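Local coordinates for saframycin Mx1 synthetase B (PDB 3KXW), which belongs to the fatty acid AMP ligases, proteins of the ANL superfamily with an AMP-binding domain, at residues S29-N34 and G234-M239; V383-P388 and G444-N449. All coordinates share one frame; numbering follows the deposited sequence.

Overall arrangement
The two contacts belong to different sheets of the ANL fold and lie some way from the bound 5'-O-[(S)-(dodecanoyloxy)(hydroxy)phosphoryl]adenosine. Interaction 1 joins strands 28-34 and 236-239 side by side in a mixed four-stranded sheet; interaction 2 packs strands 382-386 and 442-447 of a separate antiparallel sheet through their side chains. Their centres are 37 Å apart and their nearest atoms about 25 Å, so neither touches the other. Each comes within about 9 Å of the ligand, through the I235 side chain in interaction 1 and the residue G444 in interaction 2. Along the chain, interaction 1 closes before interaction 2 opens.

Interaction 1: S29-N34 and G234-M239; sequences SCTFLN and GIQAIM
Strands 29-34 and 236-239 run side by side as a parallel pair in the interior of a mixed four-stranded sheet of the AMP-binding fold, between strands 37-42 and 210-213. C30, T31 and F32 stand opposite A237, I238 and M239, with the strand directions only 12° apart. Four backbone bonds of 2.7 to 2.9 Å join them, from A237 N to S29 O, T31 N to A237 O, M239 N to T31 O and L33 N to M239 O. At the start of the pair, S29 and C30 both face M41 in a classic beta bulge.

C30, F32, A237 and M239 share one face, lying against helices 76-87 and 220-233. The selenomethionine M239 bends at chi3 (-73°), folding CE back to 3.8 Å from C30 CB, while the F32 ring receives M239 O over one face. On the other face T31 and I238 lie alongside, I238 CD1 3.6 Å from T31 CB, and L33 CD1 meets I238 CG2. The hydroxyl of T31 bonds to T40 OG1 and reaches Q236 through water: one molecule stands 2.6 Å from T31 OG1 and accepts from Q236 NE2 at 2.8 Å.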
loop_
_atom_site.group_PDB
_atom_site.type_symbol
_atom_site.label_atom_id
_atom_site.label_comp_id
_atom_site.label_asym_id
_atom_site.label_seq_id
_atom_site.Cartn_x
_atom_site.Cartn_y
_atom_site.Cartn_z
ATOM N N SER A 29 -17.949 14.264 1.854
ATOM C CA SER A 29 -16.756 13.805 1.163
ATOM C C SER A 29 -16.094 12.628 1.881
ATOM O O SER A 29 -16.044 11.513 1.359
ATOM C CB SER A 29 -15.766 14.974 1.022
ATOM O OG SER A 29 -14.550 14.539 0.469
ATOM N N CYS A 30 -15.600 12.874 3.087
ATOM C CA CYS A 30 -14.798 11.879 3.792
ATOM C C CYS A 30 -15.418 11.523 5.126
ATOM O O CYS A 30 -15.807 12.406 5.893
ATOM C CB CYS A 30 -13.381 12.421 4.034
ATOM S SG CYS A 30 -12.386 12.524 2.518
ATOM N N THR A 31 -15.497 10.228 5.399
ATOM C CA THR A 31 -15.974 9.738 6.676
ATOM C C THR A 31 -14.917 8.810 7.258
ATOM O O THR A 31 -14.454 7.874 6.584
ATOM C CB THR A 31 -17.307 8.952 6.544
ATOM O OG1 THR A 31 -18.361 9.823 6.091
ATOM C CG2 THR A 31 -17.713 8.314 7.895
ATOM N N PHE A 32 -14.555 9.055 8.510
ATOM C CA PHE A 32 -13.611 8.171 9.205
ATOM C C PHE A 32 -14.286 7.503 10.420
ATOM O O PHE A 32 -15.011 8.156 11.178
ATOM C CB PHE A 32 -12.333 8.933 9.592
ATOM C CG PHE A 32 -11.203 8.038 9.978
ATOM C CD1 PHE A 32 -10.397 7.462 9.003
ATOM C CD2 PHE A 32 -10.970 7.733 11.313
ATOM C CE1 PHE A 32 -9.361 6.612 9.354
ATOM C CE2 PHE A 32 -9.942 6.883 11.675
ATOM C CZ PHE A 32 -9.134 6.324 10.693
ATOM N N LEU A 33 -14.036 6.210 10.587
ATOM C CA LEU A 33 -14.725 5.402 11.569
ATOM C C LEU A 33 -13.700 4.896 12.551
ATOM O O LEU A 33 -12.637 4.432 12.146
ATOM C CB LEU A 33 -15.419 4.211 10.896
ATOM C CG LEU A 33 -16.364 4.475 9.723
ATOM C CD1 LEU A 33 -16.863 3.166 9.113
ATOM C CD2 LEU A 33 -17.542 5.344 10.138
ATOM N N ASN A 34 -13.996 5.036 13.841
ATOM C CA ASN A 34 -13.207 4.364 14.863
ATOM C C ASN A 34 -14.168 3.648 15.793
ATOM O O ASN A 34 -14.907 4.294 16.520
ATOM C CB ASN A 34 -12.351 5.357 15.652
ATOM C CG ASN A 34 -11.312 4.657 16.524
ATOM O OD1 ASN A 34 -11.091 3.451 16.401
ATOM N ND2 ASN A 34 -10.663 5.413 17.393
ATOM N N GLY A 234 -15.879 13.601 -6.605
ATOM C CA GLY A 234 -17.158 13.933 -5.980
ATOM C C GLY A 234 -17.847 12.765 -5.285
ATOM O O GLY A 234 -19.076 12.731 -5.145
ATOM N N ILE A 235 -17.043 11.805 -4.839
ATOM C CA ILE A 235 -17.531 10.506 -4.385
ATOM C C ILE A 235 -17.185 10.292 -2.937
ATOM O O ILE A 235 -16.081 10.647 -2.505
ATOM C CB ILE A 235 -16.800 9.369 -5.141
ATOM C CG1 ILE A 235 -17.169 9.376 -6.621
ATOM C CG2 ILE A 235 -17.085 7.988 -4.497
ATOM C CD1 ILE A 235 -18.614 9.450 -6.875
ATOM N N GLN A 236 -18.079 9.672 -2.179
ATOM C CA GLN A 236 -17.789 9.451 -0.755
ATOM C C GLN A 236 -16.628 8.478 -0.525
ATOM O O GLN A 236 -16.538 7.439 -1.191
ATOM C CB GLN A 236 -19.015 8.923 -0.020
ATOM C CG GLN A 236 -20.089 9.957 0.278
ATOM C CD GLN A 236 -21.098 9.420 1.266
ATOM O OE1 GLN A 236 -22.193 8.984 0.891
ATOM N NE2 GLN A 236 -20.734 9.447 2.533
ATOM N N ALA A 237 -15.744 8.824 0.414
ATOM C CA ALA A 237 -14.703 7.915 0.884
ATOM C C ALA A 237 -15.043 7.568 2.330
ATOM O O ALA A 237 -15.184 8.467 3.172
ATOM C CB ALA A 237 -13.314 8.593 0.797
ATOM N N ILE A 238 -15.229 6.284 2.624
ATOM C CA ILE A 238 -15.526 5.875 3.995
ATOM C C ILE A 238 -14.370 5.039 4.495
ATOM O O ILE A 238 -13.981 4.083 3.823
ATOM C CB ILE A 238 -16.816 4.986 4.075
ATOM C CG1 ILE A 238 -17.969 5.626 3.298
ATOM C CG2 ILE A 238 -17.170 4.679 5.553
ATOM C CD1 ILE A 238 -18.519 6.813 3.902
HETATM N N MSE A 239 -13.806 5.386 5.652
HETATM C CA MSE A 239 -12.510 4.822 6.020
HETATM C C MSE A 239 -12.374 4.381 7.482
HETATM O O MSE A 239 -13.057 4.875 8.367
HETATM C CB MSE A 239 -11.404 5.835 5.718
HETATM C CG MSE A 239 -11.260 6.168 4.238
HETATM SE SE MSE A 239 -10.305 7.887 4.084
HETATM C CE MSE A 239 -11.776 9.068 4.684
HETATM O O HOH W 1 -15.302 13.213 -1.732
HETATM O O HOH W 2 -18.291 10.407 3.520
HETATM O O HOH W 3 -20.857 8.929 5.667
#

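Interaction 2: V383-P388 and G444-N449; sequences VKIIDP and GFLHEN
I385 and L446 meet in a buried side-chain contact between strands 383-386 and 444-447, two members of an antiparallel sheet. The strands cross at -121° with their axes 7.3 Å apart at the closest, too far for direct backbone pairing. Strand 400-405 connects them instead, bonding through its backbone to K384 and I386 on one strand and to G444 on the other.

The tight part is centred on I385, whose branches divide the work. CG1 lies anti to the carbonyl carbon (chi1 -49°) and comes within 3.8 Å of L446 CG, the two side chains meeting at a slant. CG2, on the other branch, approaches the backbone carbonyl of G444, with I385 CG2 3.4 Å from G444 O. I385 CD1, at the end of the CG1 branch, lies 4.1 Å from F445 CA on the partner strand. L451 touches both I385 and L446, and I402 also packs on I385, extending this apolar cluster into the neighbouring strands.

Packing slackens toward V383, where CG1 is 4.4 Å from L446 CD1. Farther along, the chain turns outward: E448 and N449, both at positive phi, form the exposed turn into strand 450-456.

Joined by apolar packing and methyl-to-carbonyl contacts, with not a single hydrogen bond between them, the two segments owe their fit to side-chain shape and burial, whereas their backbone bonding is supplied by adjoining parts of the fold.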
loop_
_atom_site.group_PDB
_atom_site.type_symbol
_atom_site.label_atom_id
_atom_site.label_comp_id
_atom_site.label_asym_id
_atom_site.label_seq_id
_atom_site.Cartn_x
_atom_site.Cartn_y
_atom_site.Cartn_z
ATOM N N VAL A 383 2.415 0.330 -21.700
ATOM C CA VAL A 383 3.289 -0.691 -21.115
ATOM C C VAL A 383 4.077 -1.396 -22.224
ATOM O O VAL A 383 3.491 -1.863 -23.198
ATOM C CB VAL A 383 2.465 -1.776 -20.366
ATOM C CG1 VAL A 383 3.334 -3.010 -20.065
ATOM C CG2 VAL A 383 1.865 -1.211 -19.095
ATOM N N LYS A 384 5.398 -1.429 -22.109
ATOM C CA LYS A 384 6.230 -2.238 -22.990
ATOM C C LYS A 384 7.005 -3.291 -22.206
ATOM O O LYS A 384 7.422 -3.051 -21.077
ATOM C CB LYS A 384 7.215 -1.357 -23.777
ATOM C CG LYS A 384 6.565 -0.639 -24.934
ATOM C CD LYS A 384 7.611 0.064 -25.782
ATOM C CE LYS A 384 6.964 0.865 -26.915
ATOM N NZ LYS A 384 5.918 0.070 -27.580
ATOM N N ILE A 385 7.188 -4.467 -22.796
ATOM C CA ILE A 385 7.990 -5.503 -22.170
ATOM C C ILE A 385 9.336 -5.473 -22.873
ATOM O O ILE A 385 9.429 -5.762 -24.069
ATOM C CB ILE A 385 7.359 -6.916 -22.282
ATOM C CG1 ILE A 385 5.892 -6.912 -21.850
ATOM C CG2 ILE A 385 8.156 -7.926 -21.455
ATOM C CD1 ILE A 385 5.675 -6.570 -20.345
ATOM N N ILE A 386 10.366 -5.100 -22.123
ATOM C CA ILE A 386 11.688 -4.864 -22.668
ATOM C C ILE A 386 12.727 -5.714 -21.929
ATOM O O ILE A 386 12.735 -5.752 -20.701
ATOM C CB ILE A 386 12.088 -3.383 -22.495
ATOM C CG1 ILE A 386 11.032 -2.434 -23.083
ATOM C CG2 ILE A 386 13.479 -3.125 -23.071
ATOM C CD1 ILE A 386 10.839 -2.533 -24.598
ATOM N N ASP A 387 13.586 -6.412 -22.672
ATOM C CA ASP A 387 14.688 -7.160 -22.061
ATOM C C ASP A 387 15.616 -6.213 -21.277
ATOM O O ASP A 387 16.137 -5.249 -21.838
ATOM C CB ASP A 387 15.432 -7.952 -23.151
ATOM C CG ASP A 387 16.533 -8.830 -22.599
ATOM O OD1 ASP A 387 17.438 -8.317 -21.921
ATOM O OD2 ASP A 387 16.519 -10.035 -22.882
ATOM N N PRO A 388 15.795 -6.462 -19.962
ATOM C CA PRO A 388 16.444 -5.475 -19.081
ATOM C C PRO A 388 17.940 -5.360 -19.331
ATOM O O PRO A 388 18.578 -4.397 -18.894
ATOM C CB PRO A 388 16.223 -6.027 -17.667
ATOM C CG PRO A 388 15.779 -7.438 -17.823
ATOM C CD PRO A 388 15.371 -7.684 -19.249
ATOM N N GLY A 444 7.453 -9.438 -16.356
ATOM C CA GLY A 444 6.168 -9.988 -16.753
ATOM C C GLY A 444 6.112 -10.134 -18.259
ATOM O O GLY A 444 7.101 -9.953 -18.956
ATOM N N PHE A 445 4.921 -10.423 -18.749
ATOM C CA PHE A 445 4.716 -10.569 -20.164
ATOM C C PHE A 445 3.317 -10.130 -20.545
ATOM O O PHE A 445 2.417 -10.131 -19.726
ATOM C CB PHE A 445 4.985 -12.024 -20.588
ATOM C CG PHE A 445 4.031 -13.044 -19.985
ATOM C CD1 PHE A 445 2.893 -13.451 -20.671
ATOM C CD2 PHE A 445 4.300 -13.618 -18.755
ATOM C CE1 PHE A 445 2.018 -14.414 -20.129
ATOM C CE2 PHE A 445 3.437 -14.563 -18.201
ATOM C CZ PHE A 445 2.294 -14.965 -18.904
ATOM N N LEU A 446 3.152 -9.750 -21.807
ATOM C CA LEU A 446 1.846 -9.401 -22.350
ATOM C C LEU A 446 1.301 -10.587 -23.137
ATOM O O LEU A 446 2.017 -11.201 -23.935
ATOM C CB LEU A 446 1.966 -8.194 -23.277
ATOM C CG LEU A 446 2.129 -6.841 -22.542
ATOM C CD1 LEU A 446 2.529 -5.694 -23.479
ATOM C CD2 LEU A 446 0.846 -6.474 -21.806
ATOM N N HIS A 447 0.032 -10.885 -22.914
ATOM C CA HIS A 447 -0.649 -11.931 -23.652
ATOM C C HIS A 447 -2.045 -11.444 -24.021
ATOM O O HIS A 447 -2.866 -11.171 -23.147
ATOM C CB HIS A 447 -0.716 -13.196 -22.796
ATOM C CG HIS A 447 -1.438 -14.336 -23.453
ATOM N ND1 HIS A 447 -0.803 -15.238 -24.279
ATOM C CD2 HIS A 447 -2.734 -14.729 -23.393
ATOM C CE1 HIS A 447 -1.678 -16.127 -24.715
ATOM N NE2 HIS A 447 -2.858 -15.842 -24.190
ATOM N N GLU A 448 -2.322 -11.317 -25.312
ATOM C CA GLU A 448 -3.628 -10.801 -25.755
ATOM C C GLU A 448 -3.987 -9.501 -25.031
ATOM O O GLU A 448 -5.110 -9.302 -24.527
ATOM C CB GLU A 448 -4.693 -11.873 -25.589
ATOM C CG GLU A 448 -4.207 -13.168 -26.226
ATOM C CD GLU A 448 -5.271 -14.222 -26.371
ATOM O OE1 GLU A 448 -6.309 -14.139 -25.688
ATOM O OE2 GLU A 448 -5.047 -15.159 -27.174
ATOM N N ASN A 449 -2.990 -8.624 -25.020
ATOM C CA ASN A 449 -3.052 -7.290 -24.448
ATOM C C ASN A 449 -3.392 -7.266 -22.970
ATOM O O ASN A 449 -3.988 -6.307 -22.482
ATOM C CB ASN A 449 -3.984 -6.373 -25.241
ATOM C CG ASN A 449 -3.718 -4.890 -24.956
ATOM O OD1 ASN A 449 -2.563 -4.455 -24.856
ATOM N ND2 ASN A 449 -4.782 -4.117 -24.823
#